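Local coordinates for protein histidine kinase (Paraburkholderia phymatum, PDB 6NB0) that probably transfers the gamma-phosphate of ATP to a histidine side chain, as a sensor kinase in a phosphorelay, at residues Gly144-Gly149 and Leu182-Ala187. Sequence-based numbering, arbitrary orientation.
Sequences GDVREG and LLVTFA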
loop_
_atom_site.group_PDB
_atom_site.type_symbol
_atom_site.label_atom_id
_atom_site.label_comp_id
_atom_site.label_asym_id
_atom_site.label_seq_id
_atom_site.Cartn_x
_atom_site.Cartn_y
_atom_site.Cartn_z
ATOM N N GLY A 144 -3.380 -19.376 -11.018
ATOM C CA GLY A 144 -3.709 -18.663 -12.240
ATOM C C GLY A 144 -3.206 -17.228 -12.238
ATOM O O GLY A 144 -2.636 -16.767 -13.227
ATOM N N ASP A 145 -3.398 -16.510 -11.122
ATOM C CA ASP A 145 -2.965 -15.115 -11.040
ATOM C C ASP A 145 -1.444 -14.971 -11.132
ATOM O O ASP A 145 -0.946 -14.050 -11.787
ATOM C CB ASP A 145 -3.466 -14.481 -9.740
ATOM C CG ASP A 145 -4.976 -14.164 -9.758
ATOM O OD1 ASP A 145 -5.629 -14.239 -10.832
ATOM O OD2 ASP A 145 -5.499 -13.756 -8.690
ATOM N N VAL A 146 -0.688 -15.834 -10.456
ATOM C CA VAL A 146 0.766 -15.708 -10.495
ATOM C C VAL A 146 1.312 -16.165 -11.844
ATOM O O VAL A 146 2.297 -15.605 -12.359
ATOM C CB VAL A 146 1.395 -16.481 -9.318
ATOM C CG1 VAL A 146 2.939 -16.396 -9.367
ATOM C CG2 VAL A 146 0.877 -15.916 -7.968
ATOM N N ARG A 147 0.687 -17.172 -12.447
ATOM C CA ARG A 147 1.080 -17.575 -13.781
ATOM C C ARG A 147 0.978 -16.400 -14.751
ATOM O O ARG A 147 1.936 -16.084 -15.470
ATOM C CB ARG A 147 0.192 -18.744 -14.213
ATOM C CG ARG A 147 0.522 -19.407 -15.521
ATOM C CD ARG A 147 -0.330 -20.697 -15.642
ATOM N NE ARG A 147 0.230 -21.842 -14.907
ATOM C CZ ARG A 147 -0.494 -22.773 -14.287
ATOM N NH1 ARG A 147 -1.819 -22.689 -14.276
ATOM N NH2 ARG A 147 0.102 -23.792 -13.671
ATOM N N GLU A 148 -0.171 -15.706 -14.754
ATOM C CA GLU A 148 -0.338 -14.612 -15.707
ATOM C C GLU A 148 0.478 -13.389 -15.300
ATOM O O GLU A 148 0.954 -12.653 -16.175
ATOM C CB GLU A 148 -1.822 -14.247 -15.852
ATOM C CG GLU A 148 -2.165 -13.475 -17.140
ATOM C CD GLU A 148 -1.839 -11.992 -17.052
ATOM O OE1 GLU A 148 -1.722 -11.477 -15.917
ATOM O OE2 GLU A 148 -1.692 -11.342 -18.113
ATOM N N GLY A 149 0.665 -13.166 -14.002
ATOM C CA GLY A 149 1.362 -11.980 -13.536
ATOM C C GLY A 149 2.868 -12.067 -13.706
ATOM O O GLY A 149 3.490 -11.068 -14.056
ATOM N N LEU A 182 1.356 -13.738 -2.698
ATOM C CA LEU A 182 2.712 -13.263 -2.416
ATOM C C LEU A 182 3.640 -14.422 -2.103
ATOM O O LEU A 182 4.805 -14.424 -2.521
ATOM C CB LEU A 182 2.677 -12.266 -1.249
ATOM C CG LEU A 182 4.025 -11.660 -0.800
ATOM C CD1 LEU A 182 4.712 -10.933 -1.973
ATOM C CD2 LEU A 182 3.799 -10.673 0.361
ATOM N N LEU A 183 3.133 -15.420 -1.372
ATOM C CA LEU A 183 3.899 -16.633 -1.093
ATOM C C LEU A 183 4.446 -17.240 -2.385
ATOM O O LEU A 183 5.633 -17.582 -2.474
ATOM C CB LEU A 183 2.991 -17.629 -0.363
ATOM C CG LEU A 183 3.571 -18.657 0.598
ATOM C CD1 LEU A 183 4.054 -17.938 1.860
ATOM C CD2 LEU A 183 2.513 -19.723 0.921
ATOM N N VAL A 184 3.586 -17.373 -3.408
ATOM C CA VAL A 184 4.034 -17.946 -4.683
ATOM C C VAL A 184 4.858 -16.938 -5.489
ATOM O O VAL A 184 5.883 -17.293 -6.086
ATOM C CB VAL A 184 2.827 -18.459 -5.506
ATOM C CG1 VAL A 184 3.314 -19.127 -6.813
ATOM C CG2 VAL A 184 1.972 -19.475 -4.666
ATOM N N THR A 185 4.402 -15.687 -5.565
ATOM C CA THR A 185 5.109 -14.681 -6.367
ATOM C C THR A 185 6.542 -14.478 -5.870
ATOM O O THR A 185 7.475 -14.318 -6.673
ATOM C CB THR A 185 4.330 -13.364 -6.323
ATOM O OG1 THR A 185 3.060 -13.552 -6.968
ATOM C CG2 THR A 185 5.078 -12.242 -7.045
ATOM N N PHE A 186 6.736 -14.463 -4.554
ATOM C CA PHE A 186 8.094 -14.311 -4.022
ATOM C C PHE A 186 9.004 -15.425 -4.529
ATOM O O PHE A 186 10.151 -15.183 -4.945
ATOM C CB PHE A 186 8.053 -14.297 -2.486
ATOM C CG PHE A 186 9.425 -14.139 -1.855
ATOM C CD1 PHE A 186 10.207 -15.235 -1.581
ATOM C CD2 PHE A 186 9.926 -12.871 -1.585
ATOM C CE1 PHE A 186 11.495 -15.084 -1.039
ATOM C CE2 PHE A 186 11.195 -12.698 -1.042
ATOM C CZ PHE A 186 11.974 -13.803 -0.758
ATOM N N ALA A 187 8.519 -16.670 -4.461
ATOM C CA ALA A 187 9.325 -17.799 -4.916
ATOM C C ALA A 187 9.633 -17.667 -6.396
ATOM O O ALA A 187 10.774 -17.899 -6.822
ATOM C CB ALA A 187 8.592 -19.116 -4.619
#
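Val146 inserts its two methyl groups between Val184 and Thr185, and this small wedge makes up the whole contact between residues 144-149 of helix 135-154 and residues 182-187 of helix 173-189. It illustrates how two helices can approach closely through one short beta-branched side chain set against two others: the CA atoms of Val146 and Thr185 are 6.1 Å apart, and the pairing buries 130 Å² in all. With CG1 anti to the backbone N (chi1 178°), both branches of the valine straddle the pair. CG1 leans on the like-named methyl of Val184, Val146 CG1 to Val184 CG1 being 3.8 Å, and also lies 3.7 Å from Thr185 OG1. The second branch sits nearer the threonine hydroxyl, with 3.4 Å between Val146 CG2 and Thr185 OG1, and also reaches Val184 CB at 4.0 Å. That oxygen is buried, yet its polar need is met within its own helix: a chi1 of -65° sets OG1 beside the backbone N, from where it hydrogen-bonds to the carbonyl oxygen of Trp181, one turn earlier. Toward the valine it therefore offers mere van der Waals contact. Trp181 and Val188 extend the packing around Val146 along the same helix, while Val184 also touches Val212 of strand 207-214. The outer side of helix 135-154 is much looser; Arg147 points away and, like Glu148, is exposed, and partly exposed Asp145 turns to a salt bridge with Arg45. Such apolar pairing of two helices layered on one face of a mixed sheet is characteristic of the alpha/beta sandwich of the histidine kinase catalytic domain, the GHKL (Bergerat) fold.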